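Long-range contacts in beta-galactosidase (Trichoderma reesei, PDB 3OG2), which probably hydrolyses terminal non-reducing beta-D-galactose residues from beta-D-galactosides, as a family 35 glycoside hydrolase built round a TIM barrel: residues A[40-45]-A[316-321]; A[65-70]-A[357-362]; A[277-282]-A[305-310]. One frame throughout, in Å; residues are numbered along the deposited sequence. Where two conformers were deposited one is given.

Contact 1: A[40-45]-A[316-321]; sequences VVIFSG and VTIFNI
Ile-42 to Gly-45 pair in parallel register with Ile-318 to Ile-321, the strand axes 4.5 Å apart and 15° from parallel; this is the seam where the first and last strands of the TIM barrel meet and close it. The main-chain ladder has four bonds, starting with Ile-42 N to Thr-317 O at 2.9 Å and ending with Ile-321 N to Ser-44 O.

Side chains alternate. On the helix-facing side the rings of Phe-43 and Phe-319 lie side by side, nearly parallel but slid so far apart that they barely overlap, with Phe-43 CE1 3.4 Å from Phe-319 CD2. Ile-321 CG1 comes up to the edge of the Phe-43 ring. On the inner side, CG2 of Ile-42 and CG2 of Ile-318 touch at 4.0 Å. Further along, Ser-44 OG, swung opposite its own backbone N (chi1 179°), donates to Asn-320 OD1 at 2.8 Å, approaching from above the carbonyl plane. The amide's other end, ND2, donates to Val-277 O and Glu-46 OE1, so both ends hold its rotation, close to the galactose-binding Glu-278. Replacing Asn-320 by a leucine would probably leave Ser-44 OG without this acceptor and Val-277 O and Glu-46 without their amide donor. Where the ladder starts, a water donates to Val-40 O at 2.7 Å and to Thr-317 O at 2.8 Å.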
loop_
_atom_site.group_PDB
_atom_site.type_symbol
_atom_site.label_atom_id
_atom_site.label_comp_id
_atom_site.label_asym_id
_atom_site.label_seq_id
_atom_site.Cartn_x
_atom_site.Cartn_y
_atom_site.Cartn_z
ATOM N N VAL A 40 13.260 7.952 -19.797
ATOM C CA VAL A 40 13.004 8.158 -18.364
ATOM C C VAL A 40 13.246 6.849 -17.638
ATOM O O VAL A 40 13.035 5.766 -18.197
ATOM C CB VAL A 40 11.599 8.724 -18.162
ATOM C CG1 VAL A 40 10.511 7.798 -18.755
ATOM C CG2 VAL A 40 11.284 8.990 -16.683
ATOM N N VAL A 41 13.692 6.929 -16.393
ATOM C CA VAL A 41 13.647 5.820 -15.466
ATOM C C VAL A 41 12.293 5.929 -14.785
ATOM O O VAL A 41 12.057 6.942 -14.074
ATOM C CB VAL A 41 14.787 5.849 -14.439
ATOM C CG1 VAL A 41 14.584 4.729 -13.391
ATOM C CG2 VAL A 41 16.132 5.734 -15.102
ATOM N N ILE A 42 11.388 4.984 -14.992
ATOM C CA ILE A 42 10.105 4.986 -14.268
ATOM C C ILE A 42 10.366 4.420 -12.874
ATOM O O ILE A 42 10.801 3.268 -12.713
ATOM C CB ILE A 42 9.066 4.151 -15.018
ATOM C CG1 ILE A 42 8.721 4.781 -16.375
ATOM C CG2 ILE A 42 7.842 3.905 -14.135
ATOM C CD1 ILE A 42 8.060 6.152 -16.223
ATOM N N PHE A 43 10.133 5.245 -11.880
ATOM C CA PHE A 43 10.318 4.846 -10.469
ATOM C C PHE A 43 8.956 5.127 -9.857
ATOM O O PHE A 43 8.540 6.289 -9.784
ATOM C CB PHE A 43 11.457 5.629 -9.829
ATOM C CG PHE A 43 12.128 4.889 -8.652
ATOM C CD1 PHE A 43 11.613 3.760 -8.022
ATOM C CD2 PHE A 43 13.335 5.402 -8.181
ATOM C CE1 PHE A 43 12.253 3.142 -6.938
ATOM C CE2 PHE A 43 13.978 4.776 -7.109
ATOM C CZ PHE A 43 13.465 3.662 -6.476
ATOM N N SER A 44 8.258 4.078 -9.469
ATOM C CA SER A 44 6.833 4.078 -9.151
ATOM C C SER A 44 6.557 3.544 -7.778
ATOM O O SER A 44 7.321 2.684 -7.315
ATOM C CB SER A 44 6.162 3.186 -10.225
ATOM O OG SER A 44 4.751 3.105 -9.991
ATOM N N GLY A 45 5.473 4.017 -7.200
ATOM C CA GLY A 45 5.042 3.498 -5.909
ATOM C C GLY A 45 3.626 2.944 -6.018
ATOM O O GLY A 45 2.787 3.607 -6.642
ATOM N N VAL A 316 17.477 -2.095 -13.878
ATOM C CA VAL A 316 16.010 -1.859 -13.955
ATOM C C VAL A 316 15.698 -0.444 -14.370
ATOM O O VAL A 316 16.259 0.521 -13.843
ATOM C CB VAL A 316 15.394 -2.213 -12.595
ATOM C CG1 VAL A 316 15.747 -1.189 -11.481
ATOM C CG2 VAL A 316 13.887 -2.373 -12.730
ATOM N N THR A 317 14.750 -0.289 -15.320
ATOM C CA THR A 317 14.372 1.066 -15.707
ATOM C C THR A 317 12.852 1.273 -15.599
ATOM O O THR A 317 12.405 2.388 -15.854
ATOM C CB THR A 317 14.843 1.448 -17.092
ATOM O OG1 THR A 317 14.366 0.455 -18.006
ATOM C CG2 THR A 317 16.397 1.511 -17.158
ATOM N N ILE A 318 12.090 0.227 -15.208
ATOM C CA ILE A 318 10.670 0.458 -14.805
ATOM C C ILE A 318 10.603 -0.296 -13.474
ATOM O O ILE A 318 10.779 -1.532 -13.464
ATOM C CB ILE A 318 9.653 -0.072 -15.822
ATOM C CG1 ILE A 318 9.775 0.648 -17.179
ATOM C CG2 ILE A 318 8.235 0.029 -15.220
ATOM C CD1 ILE A 318 8.830 0.143 -18.228
ATOM N N PHE A 319 10.427 0.436 -12.373
ATOM C CA PHE A 319 10.650 -0.141 -11.037
ATOM C C PHE A 319 9.546 0.340 -10.137
ATOM O O PHE A 319 9.490 1.550 -9.834
ATOM C CB PHE A 319 12.037 0.351 -10.581
ATOM C CG PHE A 319 12.556 -0.237 -9.267
ATOM C CD1 PHE A 319 12.140 -1.446 -8.725
ATOM C CD2 PHE A 319 13.541 0.495 -8.626
ATOM C CE1 PHE A 319 12.716 -1.950 -7.553
ATOM C CE2 PHE A 319 14.097 0.003 -7.440
ATOM C CZ PHE A 319 13.702 -1.193 -6.922
ATOM N N ASN A 320 8.661 -0.553 -9.668
ATOM C CA ASN A 320 7.528 -0.164 -8.842
ATOM C C ASN A 320 7.607 -0.863 -7.492
ATOM O O ASN A 320 7.830 -2.071 -7.432
ATOM C CB ASN A 320 6.227 -0.527 -9.541
ATOM C CG ASN A 320 4.998 -0.227 -8.684
ATOM O OD1 ASN A 320 4.776 0.926 -8.275
ATOM N ND2 ASN A 320 4.192 -1.223 -8.379
ATOM N N ILE A 321 7.438 -0.064 -6.447
ATOM C CA ILE A 321 7.557 -0.544 -5.072
ATOM C C ILE A 321 6.199 -0.853 -4.480
ATOM O O ILE A 321 5.344 0.019 -4.322
ATOM C CB ILE A 321 8.267 0.528 -4.199
ATOM C CG1 ILE A 321 9.655 0.925 -4.769
ATOM C CG2 ILE A 321 8.367 0.071 -2.729
ATOM C CD1 ILE A 321 10.538 -0.295 -5.085
HETATM O O HOH W 1 11.784 3.375 -18.436
#

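Contact 2: A[65-70]-A[357-362]; sequences IKALGF and EKYSEL. With NAG (2-acetamido-2-deoxy-beta-D-glucopyranose), chain B; MAN (alpha-D-mannopyranose), chain C; BMA (beta-D-mannopyranose), chain D.
Leu-68 presses its CD2 methyl onto the face of the Tyr-359 ring, 3.5 Å from the centroid and 18° off the normal, a close CH-pi contact. A chi1 of 178° points Tyr-359 CG away from the main-chain nitrogen, sending the phenol across to Leu-68 and Ala-67. The other leucine methyl, CD1, meets Leu-362 CD2 at 4.0 Å and lies over the centre of the Phe-70 ring, while Phe-70 CZ approaches Leu-362 CD2 to 3.7 Å. That wedge of leucines and rings is the tight part.

Between the two segments packing thins toward the partly exposed Ala-67, whose CB is 3.7 Å from Tyr-359 OH; Trp-559 also lies against both residues, and the hydroxyl is hydrogen-bonded to Lys-64 O. Beyond the touching residues, Glu-357 reaches into a protein-linked glycan: OE2 accepts from O2 of an alpha-mannose (chain C) at 2.6 Å and from Tyr-556 OH, OE1 from O2 of the beta-mannose at 2.7 Å. Gly-69, with its positive phi of 95°, completes a Schellman motif that turns Phe-70 inward. This turn leaving the first barrel helix, packed on the last one, belongs to the helical layer of a TIM barrel.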
loop_
_atom_site.group_PDB
_atom_site.type_symbol
_atom_site.label_atom_id
_atom_site.label_comp_id
_atom_site.label_asym_id
_atom_site.label_seq_id
_atom_site.Cartn_x
_atom_site.Cartn_y
_atom_site.Cartn_z
ATOM N N ILE A 65 4.808 10.835 -2.388
ATOM C CA ILE A 65 5.534 9.971 -3.347
ATOM C C ILE A 65 6.351 10.805 -4.314
ATOM O O ILE A 65 7.508 10.477 -4.594
ATOM C CB ILE A 65 4.501 9.092 -4.054
ATOM C CG1 ILE A 65 3.948 8.106 -3.004
ATOM C CG2 ILE A 65 5.122 8.394 -5.265
ATOM C CD1 ILE A 65 2.866 7.193 -3.521
ATOM N N LYS A 66 5.809 11.905 -4.812
ATOM C CA LYS A 66 6.581 12.787 -5.706
ATOM C C LYS A 66 7.852 13.273 -5.007
ATOM O O LYS A 66 8.904 13.396 -5.621
ATOM C CB LYS A 66 5.692 13.960 -6.120
ATOM C CG LYS A 66 6.340 14.937 -7.055
ATOM C CD LYS A 66 6.385 14.451 -8.494
ATOM C CE LYS A 66 6.888 15.621 -9.376
ATOM N NZ LYS A 66 6.931 15.136 -10.781
ATOM N N ALA A 67 7.748 13.562 -3.701
ATOM C CA ALA A 67 8.925 14.072 -3.015
ATOM C C ALA A 67 10.020 13.025 -2.895
ATOM O O ALA A 67 11.193 13.384 -2.642
ATOM C CB ALA A 67 8.491 14.576 -1.626
ATOM N N LEU A 68 9.748 11.734 -3.018
ATOM C CA LEU A 68 10.773 10.700 -3.059
ATOM C C LEU A 68 11.633 10.792 -4.332
ATOM O O LEU A 68 12.657 10.135 -4.446
ATOM C CB LEU A 68 10.144 9.301 -3.079
ATOM C CG LEU A 68 9.376 8.889 -1.839
ATOM C CD1 LEU A 68 8.598 7.606 -2.092
ATOM C CD2 LEU A 68 10.364 8.660 -0.679
ATOM N N GLY A 69 11.191 11.549 -5.332
ATOM C CA GLY A 69 11.825 11.537 -6.630
ATOM C C GLY A 69 11.127 10.577 -7.573
ATOM O O GLY A 69 11.601 10.376 -8.697
ATOM N N PHE A 70 10.016 9.976 -7.119
ATOM C CA PHE A 70 9.263 9.072 -8.030
ATOM C C PHE A 70 8.508 9.888 -9.081
ATOM O O PHE A 70 8.191 11.052 -8.839
ATOM C CB PHE A 70 8.262 8.287 -7.215
ATOM C CG PHE A 70 8.886 7.126 -6.402
ATOM C CD1 PHE A 70 10.249 7.058 -6.100
ATOM C CD2 PHE A 70 8.023 6.124 -5.963
ATOM C CE1 PHE A 70 10.711 5.976 -5.361
ATOM C CE2 PHE A 70 8.497 5.002 -5.225
ATOM C CZ PHE A 70 9.865 4.955 -4.921
ATOM N N GLU A 357 12.537 5.588 8.688
ATOM C CA GLU A 357 13.819 5.876 8.016
ATOM C C GLU A 357 13.818 5.418 6.567
ATOM O O GLU A 357 14.432 6.039 5.693
ATOM C CB GLU A 357 14.942 5.233 8.800
ATOM C CG GLU A 357 16.319 5.691 8.276
ATOM C CD GLU A 357 17.467 5.548 9.280
ATOM O OE1 GLU A 357 17.232 5.457 10.531
ATOM O OE2 GLU A 357 18.623 5.550 8.839
ATOM N N LYS A 358 13.099 4.305 6.308
ATOM C CA LYS A 358 13.074 3.787 4.937
ATOM C C LYS A 358 12.494 4.804 3.971
ATOM O O LYS A 358 12.840 4.803 2.792
ATOM C CB LYS A 358 12.291 2.443 4.814
ATOM C CG LYS A 358 10.867 2.559 5.343
ATOM C CD LYS A 358 10.130 1.242 5.302
ATOM C CE LYS A 358 9.962 0.696 3.875
ATOM N NZ LYS A 358 9.301 -0.657 3.906
ATOM N N TYR A 359 11.626 5.707 4.382
ATOM C CA TYR A 359 11.137 6.775 3.477
ATOM C C TYR A 359 12.313 7.621 3.020
ATOM O O TYR A 359 12.483 7.926 1.827
ATOM C CB TYR A 359 10.035 7.610 4.192
ATOM C CG TYR A 359 9.562 8.741 3.296
ATOM C CD1 TYR A 359 10.200 9.997 3.297
ATOM C CD2 TYR A 359 8.457 8.544 2.434
ATOM C CE1 TYR A 359 9.798 11.032 2.479
ATOM C CE2 TYR A 359 8.048 9.574 1.610
ATOM C CZ TYR A 359 8.715 10.813 1.643
ATOM O OH TYR A 359 8.345 11.870 0.850
ATOM N N SER A 360 13.092 8.120 4.014
ATOM C CA SER A 360 14.156 9.068 3.647
ATOM C C SER A 360 15.223 8.388 2.815
ATOM O O SER A 360 15.773 9.019 1.897
ATOM C CB SER A 360 14.755 9.663 4.921
ATOM O OG SER A 360 13.724 10.314 5.687
ATOM N N GLU A 361 15.507 7.100 3.110
ATOM C CA GLU A 361 16.492 6.384 2.267
ATOM C C GLU A 361 15.964 6.213 0.846
ATOM O O GLU A 361 16.717 6.349 -0.116
ATOM C CB GLU A 361 16.772 5.037 2.896
ATOM C CG GLU A 361 17.502 4.100 1.928
ATOM C CD GLU A 361 18.850 4.555 1.413
ATOM O OE1 GLU A 361 19.598 5.153 2.245
ATOM O OE2 GLU A 361 19.241 4.319 0.214
ATOM N N LEU A 362 14.653 5.937 0.702
ATOM C CA LEU A 362 14.095 5.771 -0.652
ATOM C C LEU A 362 14.175 7.071 -1.422
ATOM O O LEU A 362 14.443 7.041 -2.640
ATOM C CB LEU A 362 12.672 5.258 -0.510
ATOM C CG LEU A 362 11.948 4.877 -1.779
ATOM C CD1 LEU A 362 12.750 3.903 -2.643
ATOM C CD2 LEU A 362 10.608 4.233 -1.385
HETATM C C1 NAG B . 12.939 9.784 11.927
HETATM C C2 NAG B . 14.405 9.603 11.558
HETATM C C3 NAG B . 14.764 8.136 11.443
HETATM C C4 NAG B . 14.374 7.409 12.742
HETATM C C5 NAG B . 12.879 7.668 13.024
HETATM C C6 NAG B . 12.418 7.099 14.356
HETATM C C7 NAG B . 15.146 11.470 10.135
HETATM C C8 NAG B . 15.069 12.091 8.770
HETATM N N2 NAG B . 14.630 10.251 10.250
HETATM O O3 NAG B . 16.120 7.976 11.157
HETATM O O4 NAG B . 14.560 6.009 12.516
HETATM O O5 NAG B . 12.709 9.093 13.140
HETATM O O6 NAG B . 13.256 7.525 15.417
HETATM O O7 NAG B . 15.534 12.119 11.117
HETATM C C1 MAN C . 19.485 6.432 12.811
HETATM C C2 MAN C . 20.308 5.664 11.787
HETATM C C3 MAN C . 21.725 5.465 12.377
HETATM C C4 MAN C . 22.340 6.848 12.709
HETATM C C5 MAN C . 21.421 7.554 13.734
HETATM C C6 MAN C . 21.935 8.975 13.991
HETATM O O2 MAN C . 20.371 6.433 10.596
HETATM O O3 MAN C . 22.525 4.861 11.319
HETATM O O4 MAN C . 23.605 6.636 13.299
HETATM O O5 MAN C . 20.120 7.665 13.149
HETATM O O6 MAN C . 21.173 9.566 15.056
HETATM C C1 BMA D . 15.142 5.349 13.522
HETATM C C2 BMA D . 15.190 3.848 13.208
HETATM C C3 BMA D . 15.930 3.129 14.340
HETATM C C4 BMA D . 17.328 3.731 14.547
HETATM C C5 BMA D . 17.175 5.257 14.778
HETATM C C6 BMA D . 18.483 5.978 14.988
HETATM O O2 BMA D . 15.810 3.606 11.931
HETATM O O3 BMA D . 16.077 1.767 13.958
HETATM O O4 BMA D . 17.871 3.130 15.738
HETATM O O5 BMA D . 16.496 5.856 13.637
HETATM O O6 BMA D . 19.430 5.578 13.958
#

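Contact 3: A[277-282]-A[305-310]; sequences VEFQGG and RVFYKN. With MAN (alpha-D-mannopyranose), chain E.
Phe-279 and Tyr-308 meet rim to rim: their planes stand at 77°, yet neither ring lies over the face of the other. Phe-279 CE2 is 3.4 Å from Tyr-308 CE1, each atom near the plane of the ring it approaches. The setting is a beta-alpha-beta crossover of the TIM barrel, in which strand 275-280 leads through helix 301-313 to the neighbouring parallel strand 318-321, and this contact lays the helix against the strand it follows.

Phe-279 runs its side chain out on the far side of CB from the backbone N (chi1 -170°), which carries the ring to the helix. Phe-279 CE2, at the ring edge, also meets Phe-307 CB at 4.1 Å. Tyr-308 holds its own CA almost in the ring plane (chi2 1°), and the CE1 edge faces both Phe-279 and the carbonyl of Gln-280. Tyr-308 OH donates to Gln-280 O at 2.7 Å, the donor slightly tilted from the carbonyl plane, and lies beside Gly-281 CA. The loop after the strand is braced from within: Gln-280 NE2 donates to Gly-282 O at 3.0 Å, the acceptor nearly in the amide plane, and shares that nitrogen with Gly-243 O, while OE1 accepts from Leu-242 N.

Next to Phe-279 in the chain, Glu-278 belongs to the galactose site and is held by Arg-114 and Tyr-240. Earlier on the helix, away from the touching residues, Arg-305 reaches an alpha-mannose (chain E) of a protein-linked glycan, and both NH1 and NH2 donate to its O3, NH2 at 3.1 Å. Tyr-308 OH also accepts from a water 2.8 Å away.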
loop_
_atom_site.group_PDB
_atom_site.type_symbol
_atom_site.label_atom_id
_atom_site.label_comp_id
_atom_site.label_asym_id
_atom_site.label_seq_id
_atom_site.Cartn_x
_atom_site.Cartn_y
_atom_site.Cartn_z
ATOM N N VAL A 277 7.602 -4.868 -12.022
ATOM C CA VAL A 277 6.290 -4.229 -11.885
ATOM C C VAL A 277 5.815 -4.283 -10.446
ATOM O O VAL A 277 5.028 -3.470 -9.988
ATOM C CB VAL A 277 5.296 -4.909 -12.864
ATOM C CG1 VAL A 277 3.860 -4.424 -12.649
ATOM C CG2 VAL A 277 5.790 -4.544 -14.252
ATOM N N GLU A 278 6.296 -5.247 -9.633
ATOM C CA GLU A 278 6.121 -5.213 -8.179
ATOM C C GLU A 278 7.434 -5.665 -7.563
ATOM O O GLU A 278 7.862 -6.811 -7.818
ATOM C CB GLU A 278 5.066 -6.147 -7.608
ATOM C CG GLU A 278 3.676 -5.885 -8.218
ATOM C CD GLU A 278 2.741 -6.987 -7.784
ATOM O OE1 GLU A 278 2.995 -7.728 -6.795
ATOM O OE2 GLU A 278 1.679 -7.144 -8.428
ATOM N N PHE A 279 8.049 -4.803 -6.782
ATOM C CA PHE A 279 9.214 -5.215 -6.009
ATOM C C PHE A 279 8.934 -4.899 -4.545
ATOM O O PHE A 279 8.403 -3.833 -4.214
ATOM C CB PHE A 279 10.495 -4.538 -6.508
ATOM C CG PHE A 279 11.688 -5.216 -5.815
ATOM C CD1 PHE A 279 12.174 -6.455 -6.278
ATOM C CD2 PHE A 279 12.270 -4.634 -4.698
ATOM C CE1 PHE A 279 13.224 -7.067 -5.599
ATOM C CE2 PHE A 279 13.318 -5.259 -4.048
ATOM C CZ PHE A 279 13.784 -6.476 -4.471
ATOM N N GLN A 280 9.316 -5.813 -3.657
ATOM C CA GLN A 280 9.013 -5.714 -2.240
ATOM C C GLN A 280 9.306 -4.357 -1.616
ATOM O O GLN A 280 10.451 -3.859 -1.607
ATOM C CB GLN A 280 9.866 -6.800 -1.555
ATOM C CG GLN A 280 9.568 -6.923 -0.068
ATOM C CD GLN A 280 9.895 -8.316 0.448
ATOM O OE1 GLN A 280 10.732 -9.048 -0.108
ATOM N NE2 GLN A 280 9.199 -8.705 1.513
ATOM N N GLY A 281 8.240 -3.801 -1.034
ATOM C CA GLY A 281 8.303 -2.587 -0.227
ATOM C C GLY A 281 7.798 -2.803 1.190
ATOM O O GLY A 281 7.689 -1.799 1.924
ATOM N N GLY A 282 7.458 -4.014 1.553
ATOM C CA GLY A 282 6.982 -4.312 2.892
ATOM C C GLY A 282 6.582 -5.781 2.899
ATOM O O GLY A 282 7.104 -6.604 2.116
ATOM N N ARG A 305 18.475 -0.101 0.739
ATOM C CA ARG A 305 19.734 0.276 0.031
ATOM C C ARG A 305 20.412 -0.971 -0.531
ATOM O O ARG A 305 20.963 -0.853 -1.643
ATOM C CB ARG A 305 20.589 1.125 0.911
ATOM C CG ARG A 305 21.039 0.397 2.148
ATOM C CD ARG A 305 21.358 1.475 3.239
ATOM N NE ARG A 305 22.033 0.770 4.315
ATOM C CZ ARG A 305 22.437 1.317 5.472
ATOM N NH1 ARG A 305 22.212 2.602 5.801
ATOM N NH2 ARG A 305 23.087 0.525 6.330
ATOM N N VAL A 306 20.369 -2.133 0.128
ATOM C CA VAL A 306 21.019 -3.308 -0.499
ATOM C C VAL A 306 20.196 -3.859 -1.642
ATOM O O VAL A 306 20.705 -4.090 -2.758
ATOM C CB VAL A 306 21.278 -4.413 0.551
ATOM C CG1 VAL A 306 21.884 -5.656 -0.109
ATOM C CG2 VAL A 306 22.182 -3.927 1.690
ATOM N N PHE A 307 18.891 -4.125 -1.392
ATOM C CA PHE A 307 18.128 -4.789 -2.446
ATOM C C PHE A 307 17.735 -3.873 -3.603
ATOM O O PHE A 307 17.676 -4.324 -4.756
ATOM C CB PHE A 307 16.834 -5.407 -1.868
ATOM C CG PHE A 307 17.072 -6.702 -1.111
ATOM C CD1 PHE A 307 17.541 -6.698 0.184
ATOM C CD2 PHE A 307 16.758 -7.922 -1.781
ATOM C CE1 PHE A 307 17.698 -7.876 0.868
ATOM C CE2 PHE A 307 16.955 -9.125 -1.082
ATOM C CZ PHE A 307 17.411 -9.096 0.222
ATOM N N TYR A 308 17.441 -2.603 -3.350
ATOM C CA TYR A 308 17.013 -1.739 -4.470
ATOM C C TYR A 308 18.206 -1.400 -5.339
ATOM O O TYR A 308 18.116 -1.390 -6.572
ATOM C CB TYR A 308 16.287 -0.490 -4.024
ATOM C CG TYR A 308 14.952 -0.748 -3.317
ATOM C CD1 TYR A 308 14.461 -2.024 -3.090
ATOM C CD2 TYR A 308 14.200 0.342 -2.895
ATOM C CE1 TYR A 308 13.244 -2.213 -2.454
ATOM C CE2 TYR A 308 12.984 0.158 -2.246
ATOM C CZ TYR A 308 12.519 -1.120 -2.038
ATOM O OH TYR A 308 11.316 -1.295 -1.394
ATOM N N LYS A 309 19.373 -1.136 -4.732
ATOM C CA LYS A 309 20.567 -0.904 -5.575
ATOM C C LYS A 309 20.965 -2.189 -6.292
ATOM O O LYS A 309 21.545 -2.092 -7.378
ATOM C CB LYS A 309 21.712 -0.370 -4.705
ATOM C CG LYS A 309 21.393 1.051 -4.190
ATOM C CD LYS A 309 22.467 1.585 -3.252
ATOM C CE LYS A 309 21.970 2.898 -2.607
ATOM N NZ LYS A 309 22.990 3.559 -1.792
ATOM N N ASN A 310 20.636 -3.378 -5.741
ATOM C CA ASN A 310 20.899 -4.595 -6.504
ATOM C C ASN A 310 20.040 -4.678 -7.752
ATOM O O ASN A 310 20.429 -5.346 -8.731
ATOM C CB ASN A 310 20.622 -5.789 -5.584
ATOM C CG ASN A 310 20.969 -7.097 -6.229
ATOM O OD1 ASN A 310 22.160 -7.317 -6.567
ATOM N ND2 ASN A 310 19.966 -7.958 -6.406
HETATM C C1 MAN E . 23.478 3.838 11.824
HETATM C C2 MAN E . 24.273 3.521 10.572
HETATM C C3 MAN E . 23.408 2.891 9.477
HETATM C C4 MAN E . 22.695 1.686 10.077
HETATM C C5 MAN E . 21.839 2.128 11.276
HETATM C C6 MAN E . 21.238 0.886 11.978
HETATM O O2 MAN E . 25.262 2.594 10.989
HETATM O O3 MAN E . 24.205 2.495 8.383
HETATM O O4 MAN E . 21.834 1.161 9.096
HETATM O O5 MAN E . 22.713 2.737 12.224
HETATM O O6 MAN E . 20.316 1.311 12.968
HETATM O O HOH W 2 10.064 0.210 0.670
#

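Overall arrangement
All three contacts are buried in the one TIM barrel, each at a different layer. Contact 1 is strand against strand and rests on a main-chain ladder; contact 2 sets the turn after helix 58-66 against helix 357-370 through apolar side chains; contact 3 sets strand against helix, mixing rings with one hydroxyl-to-carbonyl bond. Contacts 1 and 3 share a sheet, since strands 318-321 and 275-280 are neighbours, linked by Asn-320 O to Phe-279 N. Phe-70 of contact 2 stacks on Phe-43 of contact 1, and Leu-362 touches both Phe-43 and Tyr-308, tying all three together. Lys-358 NZ bonds Gly-281 O, joining 357-362 to 277-282. Glu-357 and Arg-305 bind glycan sugars away from the touching residues.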